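PDB 4ZZ7: methylmalonate-semialdehyde dehydrogenase from Oceanimonas doudoroffii, which catalyses the NAD-dependent, acylating and decarboxylating oxidation of methylmalonate semialdehyde to propionyl-CoA, as a member of the aldehyde dehydrogenase family. Local coordinates for residues M101-R106 with F151-M156; G90-K95 with R179-T184; T398-M403 with A425-D430. All coordinates share one frame; numbering follows the deposited sequence.

How the contacts relate
Contacts 1 and 2 adjoin one another, their centres 10 Å apart, and both border the NAD site. Polar links between them include a salt bridge of 2.7 Å from Lys-95 NZ to Glu-103 OE1, and a probable hydrogen bond of 2.7 Å from Thr-184 OG1 to Pro-154 O; Lys-95 NZ also hydrogen-bonds Asn-152 O. Each also sends one residue to the coenzyme's diphosphate, Phe-151 from contact 1 and Arg-179 from contact 2. The Phe-153 side chain comes within about 4 Å of that of Cys-283, another NAD-binding residue. Contact 3 stands apart, its centre 31 Å from that of contact 1 and 39 Å from that of contact 2, away from the coenzyme and close to neighbouring subunits.

Contact 1. Residues M101-R106 with F151-M156; sequences MGELQR and FNFPVM. With NAD (nicotinamide-adenine-dinucleotide), chain M.
Glu-103, on helix 97-115, makes both hydrogen bonds of this contact through one carboxylate oxygen. OE2 accepts two backbone N-H groups where the loop enters helix 156-167. Val-155 N lies 2.8 Å from Glu-103 OE2 and approaches nearly in line with the C-O bond, while Met-156 N, 3.1 Å from the same OE2, uses the anti lone pair in a nearly straight bond (165°). The chain reaches them because CG stands anti to the backbone N (chi1 171°) and the rest is extended. The other oxygen, OE1, forms a salt bridge with Lys-95.

Packing contacts surround this grip. Glu-103 CD meets the edge of the Phe-153 ring at CD1, 3.6 Å away, with carboxylate and ring planes 84° apart. Met-156, bent at its last torsion, serves two partners: SD lies over one face of the Arg-106 guanidinium, 3.5 Å from NH2, and CE sits 3.6 Å above the centre of the Phe-153 ring. Leu-104 CD1 touches Val-155 CG1 at 4.1 Å.

Coenzyme contacts occupy the far end of the loop. Phe-151 N makes a weak hydrogen bond of 3.5 Å to NAD O1N, and the Asn-152 amide lies beside the nicotinamide ring. One buried carboxylate thus satisfies two amides and a lysine together; this probably favours its ionised form and fixes the turn that places the loop against NAD.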
loop_
_atom_site.group_PDB
_atom_site.type_symbol
_atom_site.label_atom_id
_atom_site.label_comp_id
_atom_site.label_asym_id
_atom_site.label_seq_id
_atom_site.Cartn_x
_atom_site.Cartn_y
_atom_site.Cartn_z
ATOM N N MET A 101 -0.564 10.173 -32.463
ATOM C CA MET A 101 0.115 8.969 -31.949
ATOM C C MET A 101 0.561 9.149 -30.507
ATOM O O MET A 101 0.396 8.238 -29.703
ATOM C CB MET A 101 1.328 8.583 -32.810
ATOM C CG MET A 101 0.991 7.759 -34.040
ATOM S SD MET A 101 0.231 6.141 -33.753
ATOM C CE MET A 101 1.314 5.379 -32.532
ATOM N N GLY A 102 1.126 10.307 -30.197
ATOM C CA GLY A 102 1.443 10.661 -28.826
ATOM C C GLY A 102 0.234 10.539 -27.916
ATOM O O GLY A 102 0.298 9.908 -26.854
ATOM N N GLU A 103 -0.876 11.138 -28.349
ATOM C CA GLU A 103 -2.152 11.109 -27.631
ATOM C C GLU A 103 -2.614 9.669 -27.454
ATOM O O GLU A 103 -2.933 9.244 -26.340
ATOM C CB GLU A 103 -3.239 11.917 -28.382
ATOM C CG GLU A 103 -4.646 11.729 -27.796
ATOM C CD GLU A 103 -5.731 12.640 -28.339
ATOM O OE1 GLU A 103 -5.470 13.545 -29.150
ATOM O OE2 GLU A 103 -6.874 12.442 -27.918
ATOM N N LEU A 104 -2.675 8.941 -28.562
ATOM C CA LEU A 104 -3.101 7.544 -28.546
ATOM C C LEU A 104 -2.242 6.667 -27.616
ATOM O O LEU A 104 -2.766 5.815 -26.910
ATOM C CB LEU A 104 -3.112 6.961 -29.970
ATOM C CG LEU A 104 -3.491 5.480 -30.053
ATOM C CD1 LEU A 104 -4.867 5.204 -29.451
ATOM C CD2 LEU A 104 -3.442 4.995 -31.488
ATOM N N GLN A 105 -0.933 6.892 -27.625
ATOM C CA GLN A 105 -0.012 6.107 -26.804
ATOM C C GLN A 105 -0.224 6.322 -25.308
ATOM O O GLN A 105 -0.103 5.396 -24.531
ATOM C CB GLN A 105 1.436 6.431 -27.153
ATOM C CG GLN A 105 2.425 5.385 -26.665
ATOM C CD GLN A 105 2.349 4.089 -27.486
ATOM O OE1 GLN A 105 2.156 4.109 -28.728
ATOM N NE2 GLN A 105 2.517 2.949 -26.803
ATOM N N ARG A 106 -0.519 7.549 -24.913
ATOM C CA ARG A 106 -0.797 7.856 -23.509
ATOM C C ARG A 106 -2.141 7.262 -23.062
ATOM O O ARG A 106 -2.307 6.808 -21.934
ATOM C CB ARG A 106 -0.744 9.386 -23.268
ATOM C CG ARG A 106 0.640 10.016 -23.473
ATOM C CD ARG A 106 1.083 10.881 -22.297
ATOM N NE ARG A 106 0.155 11.979 -21.944
ATOM C CZ ARG A 106 0.084 13.180 -22.545
ATOM N NH1 ARG A 106 0.855 13.479 -23.598
ATOM N NH2 ARG A 106 -0.785 14.095 -22.102
ATOM N N PHE A 151 -12.436 18.736 -26.467
ATOM C CA PHE A 151 -12.111 18.585 -27.870
ATOM C C PHE A 151 -10.648 18.269 -28.080
ATOM O O PHE A 151 -10.310 17.571 -29.018
ATOM C CB PHE A 151 -12.482 19.847 -28.675
ATOM C CG PHE A 151 -11.484 20.964 -28.565
ATOM C CD1 PHE A 151 -10.301 20.953 -29.303
ATOM C CD2 PHE A 151 -11.724 22.029 -27.738
ATOM C CE1 PHE A 151 -9.374 21.977 -29.185
ATOM C CE2 PHE A 151 -10.802 23.059 -27.608
ATOM C CZ PHE A 151 -9.626 23.036 -28.338
ATOM N N ASN A 152 -9.778 18.823 -27.246
ATOM C CA ASN A 152 -8.334 18.757 -27.510
ATOM C C ASN A 152 -7.687 17.378 -27.439
ATOM O O ASN A 152 -6.673 17.145 -28.100
ATOM C CB ASN A 152 -7.550 19.760 -26.651
ATOM C CG ASN A 152 -7.671 19.513 -25.148
ATOM O OD1 ASN A 152 -8.761 19.507 -24.580
ATOM N ND2 ASN A 152 -6.531 19.370 -24.496
ATOM N N PHE A 153 -8.287 16.482 -26.657
ATOM C CA PHE A 153 -7.843 15.092 -26.559
ATOM C C PHE A 153 -9.026 14.142 -26.652
ATOM O O PHE A 153 -9.423 13.517 -25.677
ATOM C CB PHE A 153 -7.155 14.835 -25.242
ATOM C CG PHE A 153 -5.826 15.485 -25.105
ATOM C CD1 PHE A 153 -4.759 15.068 -25.886
ATOM C CD2 PHE A 153 -5.611 16.468 -24.155
ATOM C CE1 PHE A 153 -3.504 15.657 -25.744
ATOM C CE2 PHE A 153 -4.365 17.050 -24.011
ATOM C CZ PHE A 153 -3.312 16.644 -24.802
ATOM N N PRO A 154 -9.563 13.980 -27.838
ATOM C CA PRO A 154 -10.787 13.241 -27.964
ATOM C C PRO A 154 -10.626 11.748 -27.756
ATOM O O PRO A 154 -11.627 11.026 -27.679
ATOM C CB PRO A 154 -11.179 13.514 -29.400
ATOM C CG PRO A 154 -9.867 13.629 -30.098
ATOM C CD PRO A 154 -9.013 14.367 -29.134
ATOM N N VAL A 155 -9.382 11.286 -27.718
ATOM C CA VAL A 155 -9.080 9.879 -27.445
ATOM C C VAL A 155 -8.537 9.650 -26.032
ATOM O O VAL A 155 -9.094 8.847 -25.268
ATOM C CB VAL A 155 -8.103 9.336 -28.507
ATOM C CG1 VAL A 155 -7.418 8.046 -28.057
ATOM C CG2 VAL A 155 -8.860 9.097 -29.810
ATOM N N MET A 156 -7.460 10.360 -25.695
ATOM C CA MET A 156 -6.749 10.106 -24.462
ATOM C C MET A 156 -7.576 10.446 -23.262
ATOM O O MET A 156 -7.622 9.663 -22.321
ATOM C CB MET A 156 -5.465 10.905 -24.402
ATOM C CG MET A 156 -4.622 10.671 -23.139
ATOM S SD MET A 156 -3.308 11.901 -22.992
ATOM C CE MET A 156 -4.316 13.323 -22.560
HETATM P PA NAD M . -15.404 22.966 -22.467
HETATM O O1A NAD M . -16.284 23.732 -23.451
HETATM O O2A NAD M . -15.030 23.544 -21.113
HETATM O O5B NAD M . -16.126 21.551 -22.134
HETATM C C5B NAD M . -15.950 20.360 -22.915
HETATM C C4B NAD M . -17.132 19.403 -22.757
HETATM O O4B NAD M . -18.172 20.010 -21.986
HETATM C C3B NAD M . -17.775 18.998 -24.079
HETATM O O3B NAD M . -18.047 17.595 -24.027
HETATM C C2B NAD M . -19.026 19.865 -24.194
HETATM O O2B NAD M . -20.193 19.296 -24.794
HETATM C C1B NAD M . -19.371 20.184 -22.750
HETATM N N9A NAD M . -19.921 21.562 -22.579
HETATM C C8A NAD M . -19.493 22.690 -23.217
HETATM N N7A NAD M . -20.201 23.764 -22.808
HETATM C C5A NAD M . -21.109 23.339 -21.895
HETATM C C6A NAD M . -22.181 23.977 -21.075
HETATM N N6A NAD M . -22.401 25.306 -21.170
HETATM N N1A NAD M . -22.907 23.185 -20.240
HETATM C C2A NAD M . -22.685 21.838 -20.149
HETATM N N3A NAD M . -21.733 21.187 -20.850
HETATM C C4A NAD M . -20.930 21.873 -21.732
HETATM O O3 NAD M . -14.017 22.527 -23.225
HETATM P PN NAD M . -13.646 22.548 -24.822
HETATM O O1N NAD M . -14.400 21.450 -25.579
HETATM O O2N NAD M . -13.590 23.964 -25.411
HETATM O O5D NAD M . -12.130 22.071 -24.595
HETATM C C5D NAD M . -11.134 23.011 -24.156
HETATM C C4D NAD M . -10.870 23.036 -22.637
HETATM O O4D NAD M . -10.324 21.815 -22.087
HETATM C C3D NAD M . -9.841 24.125 -22.289
HETATM O O3D NAD M . -10.482 25.265 -21.707
HETATM C C2D NAD M . -8.823 23.488 -21.331
HETATM O O2D NAD M . -8.561 24.316 -20.193
HETATM C C1D NAD M . -9.490 22.172 -20.971
HETATM N N1N NAD M . -8.586 21.083 -20.617
HETATM C C2N NAD M . -8.418 20.838 -19.311
HETATM C C3N NAD M . -7.586 19.807 -18.885
HETATM C C7N NAD M . -7.332 19.507 -17.427
HETATM O O7N NAD M . -6.948 20.350 -16.607
HETATM N N7N NAD M . -7.500 18.249 -17.059
HETATM C C4N NAD M . -6.959 19.014 -19.839
HETATM C C5N NAD M . -7.146 19.271 -21.191
HETATM C C6N NAD M . -7.982 20.328 -21.558
#

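Contact 2. Residues G90-K95 with R179-T184; sequences GEEHGK and RDPSST
Glu-92 and Ser-182 join the end of helix 82-92 to the beginning of helix 182-193, a helix that follows strand 171-175 in the Rossmann-type coenzyme-binding domain. Glu-92 has the most surface buried here, and both its oxygens are engaged. OE2 offers its syn lone pair to the backbone N of Ser-182, 2.9 Å away, while OE1 accepts from Ser-182 OG at 2.7 Å, on the syn side but 33° out of the carboxylate plane. This fork faces Ser-182 because CG is anti to the carbonyl carbon (chi1 -61°) and the chain beyond is extended. Ser-182 OG has a further partner in Lys-35, and Ile-7 and Val-25 of nearby strands pack against the glutamate. With an alanine here, the buried Ser-182 N and OG would probably both lose their carboxylate acceptor, and a gap would be likely to open beside Pro-181.

Asp-180, next in buried surface, forms with Glu-92 the closest pair of CA atoms across the segments, 4.9 Å apart. Its CB packs on Glu-92 CB at 3.5 Å, and its carboxylate runs alongside His-93, pointing the same way. The preceding residue, Arg-179, turns its chain away from the contact, and its NH2 forms a salt bridge with O2N of the bound NAD. The imidazole of His-93 and the carboxylate of Asp-180 are almost coplanar (15°), with Asp-180 OD2 at the ring edge, 3.7 Å from CD2, while Lys-95 CE sits over one face of that ring, displaced toward its rim.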
loop_
_atom_site.group_PDB
_atom_site.type_symbol
_atom_site.label_atom_id
_atom_site.label_comp_id
_atom_site.label_asym_id
_atom_site.label_seq_id
_atom_site.Cartn_x
_atom_site.Cartn_y
_atom_site.Cartn_z
ATOM N N GLY A 90 -6.862 13.631 -36.694
ATOM C CA GLY A 90 -6.375 14.668 -37.609
ATOM C C GLY A 90 -7.470 15.282 -38.469
ATOM O O GLY A 90 -7.388 16.433 -38.876
ATOM N N GLU A 91 -8.514 14.523 -38.744
ATOM C CA GLU A 91 -9.547 14.984 -39.655
ATOM C C GLU A 91 -10.458 16.051 -39.028
ATOM O O GLU A 91 -11.007 16.902 -39.754
ATOM C CB GLU A 91 -10.374 13.784 -40.144
ATOM C CG GLU A 91 -11.326 14.068 -41.300
ATOM C CD GLU A 91 -11.879 12.790 -41.916
ATOM O OE1 GLU A 91 -11.638 12.536 -43.109
ATOM O OE2 GLU A 91 -12.541 12.008 -41.214
ATOM N N GLU A 92 -10.625 15.999 -37.703
ATOM C CA GLU A 92 -11.619 16.829 -36.995
ATOM C C GLU A 92 -11.000 17.793 -35.978
ATOM O O GLU A 92 -11.453 18.919 -35.851
ATOM C CB GLU A 92 -12.679 15.961 -36.315
ATOM C CG GLU A 92 -13.489 15.085 -37.264
ATOM C CD GLU A 92 -14.450 14.125 -36.560
ATOM O OE1 GLU A 92 -15.507 13.810 -37.127
ATOM O OE2 GLU A 92 -14.142 13.653 -35.444
ATOM N N HIS A 93 -9.998 17.343 -35.239
ATOM C CA HIS A 93 -9.171 18.227 -34.412
ATOM C C HIS A 93 -8.093 18.974 -35.238
ATOM O O HIS A 93 -7.859 20.166 -35.023
ATOM C CB HIS A 93 -8.488 17.401 -33.335
ATOM C CG HIS A 93 -7.620 18.196 -32.413
ATOM N ND1 HIS A 93 -6.398 18.700 -32.783
ATOM C CD2 HIS A 93 -7.782 18.520 -31.115
ATOM C CE1 HIS A 93 -5.856 19.322 -31.754
ATOM N NE2 HIS A 93 -6.673 19.221 -30.727
ATOM N N GLY A 94 -7.404 18.242 -36.122
ATOM C CA GLY A 94 -6.415 18.808 -37.030
ATOM C C GLY A 94 -4.972 18.437 -36.752
ATOM O O GLY A 94 -4.071 18.763 -37.557
ATOM N N LYS A 95 -4.750 17.735 -35.637
ATOM C CA LYS A 95 -3.374 17.493 -35.146
ATOM C C LYS A 95 -2.625 16.457 -35.971
ATOM O O LYS A 95 -3.219 15.519 -36.501
ATOM C CB LYS A 95 -3.316 17.147 -33.645
ATOM C CG LYS A 95 -4.040 15.896 -33.219
ATOM C CD LYS A 95 -3.755 15.566 -31.760
ATOM C CE LYS A 95 -4.492 16.465 -30.780
ATOM N NZ LYS A 95 -4.357 15.975 -29.382
ATOM N N ARG A 179 -17.099 18.805 -31.321
ATOM C CA ARG A 179 -16.220 19.325 -32.360
ATOM C C ARG A 179 -15.387 18.254 -33.100
ATOM O O ARG A 179 -15.032 18.456 -34.270
ATOM C CB ARG A 179 -15.326 20.411 -31.737
ATOM C CG ARG A 179 -16.124 21.651 -31.351
ATOM C CD ARG A 179 -15.315 22.590 -30.488
ATOM N NE ARG A 179 -16.160 23.572 -29.808
ATOM C CZ ARG A 179 -15.747 24.404 -28.848
ATOM N NH1 ARG A 179 -16.612 25.243 -28.298
ATOM N NH2 ARG A 179 -14.480 24.414 -28.427
ATOM N N ASP A 180 -15.080 17.147 -32.407
ATOM C CA ASP A 180 -14.334 16.013 -32.971
ATOM C C ASP A 180 -14.745 14.664 -32.361
ATOM O O ASP A 180 -14.004 14.066 -31.574
ATOM C CB ASP A 180 -12.819 16.219 -32.846
ATOM C CG ASP A 180 -12.349 16.554 -31.423
ATOM O OD1 ASP A 180 -13.156 16.492 -30.459
ATOM O OD2 ASP A 180 -11.137 16.877 -31.297
ATOM N N PRO A 181 -15.928 14.169 -32.743
ATOM C CA PRO A 181 -16.518 12.978 -32.148
ATOM C C PRO A 181 -16.222 11.641 -32.810
ATOM O O PRO A 181 -16.521 10.604 -32.225
ATOM C CB PRO A 181 -18.011 13.265 -32.264
ATOM C CG PRO A 181 -18.108 14.000 -33.549
ATOM C CD PRO A 181 -16.894 14.874 -33.601
ATOM N N SER A 182 -15.679 11.642 -34.013
ATOM C CA SER A 182 -15.502 10.384 -34.753
ATOM C C SER A 182 -14.432 9.464 -34.138
ATOM O O SER A 182 -14.667 8.275 -33.983
ATOM C CB SER A 182 -15.222 10.648 -36.246
ATOM O OG SER A 182 -16.340 11.249 -36.898
ATOM N N SER A 183 -13.270 10.004 -33.790
ATOM C CA SER A 183 -12.238 9.183 -33.149
ATOM C C SER A 183 -12.784 8.464 -31.899
ATOM O O SER A 183 -12.574 7.266 -31.693
ATOM C CB SER A 183 -11.018 10.042 -32.771
ATOM O OG SER A 183 -11.398 11.325 -32.284
ATOM N N THR A 184 -13.504 9.228 -31.088
ATOM C CA THR A 184 -14.005 8.787 -29.803
ATOM C C THR A 184 -15.030 7.656 -29.888
ATOM O O THR A 184 -15.091 6.808 -28.999
ATOM C CB THR A 184 -14.659 9.977 -29.102
ATOM O OG1 THR A 184 -13.830 11.139 -29.260
ATOM C CG2 THR A 184 -14.853 9.693 -27.637
#

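Contact 3. Residues T398-M403 with A425-D430; sequences TMQDAM and ARYFSD
Tyr-427 and Gln-400 supply the polar link between helices 422-431 and 399-408. The phenol OH donates to Gln-400 OE1 at 2.9 Å, from a position tilted somewhat out of the carbonyl plane, and the amide stands almost perpendicular to the ring (89°). Nonpolar contacts lie beside this bond. Met-403 reaches the ring edge with CE, 3.4 Å from Tyr-427 CE2, and its CG meets the edge of Phe-428 at CD1, 3.8 Å away. Between these two ends the sulfur makes Met-aromatic contacts with both rings: SD is 5.1 Å from the Tyr-427 centroid, obliquely, and 5.2 Å from the Phe-428 centroid, at the edge. Met-399, its chain extended, brings CE to 3.8 Å from Phe-428 CB.

Several features position these groups. Tyr-427 CG is anti to the backbone N (chi1 -177°), which sends the ring across toward helix 399-408. Gln-400 NE2 is held by Asp-404, so the amide is fixed at both ends. Arg-490 of the second subunit makes a cation-pi contact with Tyr-427, and Phe-428 packs on the sheet below through Ile-257, Thr-415, Ile-417 and Val-437.

The short helical segments run nearly parallel, 20° apart, with axes 11.7 Å from each other. Helix 422-431 connects the adjacent parallel strands 411-418 and 436-439 as a beta-alpha-beta crossover, and its neighbour covers the same sheet, as in the alpha/beta catalytic domain of aldehyde dehydrogenases.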
loop_
_atom_site.group_PDB
_atom_site.type_symbol
_atom_site.label_atom_id
_atom_site.label_comp_id
_atom_site.label_asym_id
_atom_site.label_seq_id
_atom_site.Cartn_x
_atom_site.Cartn_y
_atom_site.Cartn_z
ATOM N N THR A 398 14.148 37.861 -9.159
ATOM C CA THR A 398 14.586 36.709 -8.365
ATOM C C THR A 398 13.638 35.518 -8.458
ATOM O O THR A 398 12.497 35.644 -8.897
ATOM C CB THR A 398 14.785 37.094 -6.878
ATOM O OG1 THR A 398 15.097 35.931 -6.123
ATOM C CG2 THR A 398 13.547 37.696 -6.263
ATOM N N MET A 399 14.133 34.362 -8.027
ATOM C CA MET A 399 13.396 33.100 -8.118
ATOM C C MET A 399 12.081 33.161 -7.339
ATOM O O MET A 399 11.010 32.723 -7.817
ATOM C CB MET A 399 14.243 31.948 -7.593
ATOM C CG MET A 399 13.567 30.597 -7.732
ATOM S SD MET A 399 14.532 29.281 -6.983
ATOM C CE MET A 399 13.328 27.975 -6.915
ATOM N N GLN A 400 12.181 33.714 -6.139
ATOM C CA GLN A 400 11.028 33.906 -5.280
ATOM C C GLN A 400 9.966 34.785 -5.953
ATOM O O GLN A 400 8.787 34.556 -5.752
ATOM C CB GLN A 400 11.467 34.489 -3.916
ATOM C CG GLN A 400 10.446 34.440 -2.782
ATOM C CD GLN A 400 9.895 33.030 -2.511
ATOM O OE1 GLN A 400 10.614 32.132 -2.049
ATOM N NE2 GLN A 400 8.614 32.827 -2.805
ATOM N N ASP A 401 10.369 35.771 -6.760
ATOM C CA ASP A 401 9.388 36.640 -7.435
ATOM C C ASP A 401 8.644 35.849 -8.487
ATOM O O ASP A 401 7.426 36.020 -8.631
ATOM C CB ASP A 401 10.043 37.862 -8.094
ATOM C CG ASP A 401 10.560 38.874 -7.090
ATOM O OD1 ASP A 401 10.163 38.778 -5.903
ATOM O OD2 ASP A 401 11.362 39.760 -7.497
ATOM N N ALA A 402 9.385 34.996 -9.212
ATOM C CA ALA A 402 8.791 34.062 -10.175
ATOM C C ALA A 402 7.784 33.121 -9.504
ATOM O O ALA A 402 6.667 32.931 -10.007
ATOM C CB ALA A 402 9.866 33.258 -10.889
ATOM N N MET A 403 8.176 32.550 -8.367
ATOM C CA MET A 403 7.263 31.676 -7.599
ATOM C C MET A 403 5.995 32.361 -7.027
ATOM O O MET A 403 4.920 31.758 -6.992
ATOM C CB MET A 403 8.018 30.976 -6.469
ATOM C CG MET A 403 8.799 29.768 -6.945
ATOM S SD MET A 403 9.389 28.817 -5.558
ATOM C CE MET A 403 10.710 29.950 -5.188
ATOM N N ALA A 425 15.611 23.138 -7.106
ATOM C CA ALA A 425 14.600 22.159 -7.524
ATOM C C ALA A 425 13.683 21.773 -6.362
ATOM O O ALA A 425 12.493 21.904 -6.483
ATOM C CB ALA A 425 15.244 20.917 -8.125
ATOM N N ARG A 426 14.242 21.360 -5.227
ATOM C CA ARG A 426 13.426 20.923 -4.089
ATOM C C ARG A 426 12.552 22.025 -3.520
ATOM O O ARG A 426 11.373 21.801 -3.243
ATOM C CB ARG A 426 14.261 20.356 -2.930
ATOM C CG ARG A 426 13.399 19.472 -2.023
ATOM C CD ARG A 426 13.861 19.386 -0.590
ATOM N NE ARG A 426 13.079 20.247 0.307
ATOM C CZ ARG A 426 11.996 19.883 1.016
ATOM N NH1 ARG A 426 11.407 20.778 1.804
ATOM N NH2 ARG A 426 11.482 18.655 0.951
ATOM N N TYR A 427 13.149 23.194 -3.312
ATOM C CA TYR A 427 12.416 24.327 -2.757
ATOM C C TYR A 427 11.220 24.711 -3.642
ATOM O O TYR A 427 10.142 25.020 -3.126
ATOM C CB TYR A 427 13.351 25.516 -2.565
ATOM C CG TYR A 427 12.673 26.703 -1.935
ATOM C CD1 TYR A 427 12.496 26.770 -0.547
ATOM C CD2 TYR A 427 12.200 27.759 -2.707
ATOM C CE1 TYR A 427 11.874 27.856 0.056
ATOM C CE2 TYR A 427 11.559 28.844 -2.106
ATOM C CZ TYR A 427 11.410 28.885 -0.735
ATOM O OH TYR A 427 10.793 29.962 -0.178
ATOM N N PHE A 428 11.432 24.689 -4.967
ATOM C CA PHE A 428 10.373 24.949 -5.932
ATOM C C PHE A 428 9.297 23.852 -5.854
ATOM O O PHE A 428 8.125 24.133 -5.608
ATOM C CB PHE A 428 10.962 25.017 -7.333
ATOM C CG PHE A 428 9.937 25.198 -8.424
ATOM C CD1 PHE A 428 9.321 26.416 -8.617
ATOM C CD2 PHE A 428 9.601 24.149 -9.260
ATOM C CE1 PHE A 428 8.388 26.594 -9.615
ATOM C CE2 PHE A 428 8.658 24.321 -10.259
ATOM C CZ PHE A 428 8.051 25.553 -10.439
ATOM N N SER A 429 9.709 22.600 -6.030
ATOM C CA SER A 429 8.763 21.483 -6.043
ATOM C C SER A 429 7.996 21.306 -4.720
ATOM O O SER A 429 6.825 20.897 -4.713
ATOM C CB SER A 429 9.469 20.177 -6.430
ATOM O OG SER A 429 10.326 19.715 -5.400
ATOM N N ASP A 430 8.662 21.622 -3.610
ATOM C CA ASP A 430 8.035 21.526 -2.293
ATOM C C ASP A 430 6.995 22.604 -2.101
ATOM O O ASP A 430 5.863 22.293 -1.753
ATOM C CB ASP A 430 9.051 21.612 -1.161
ATOM C CG ASP A 430 8.467 21.181 0.166
ATOM O OD1 ASP A 430 7.952 20.065 0.253
ATOM O OD2 ASP A 430 8.505 21.936 1.146
#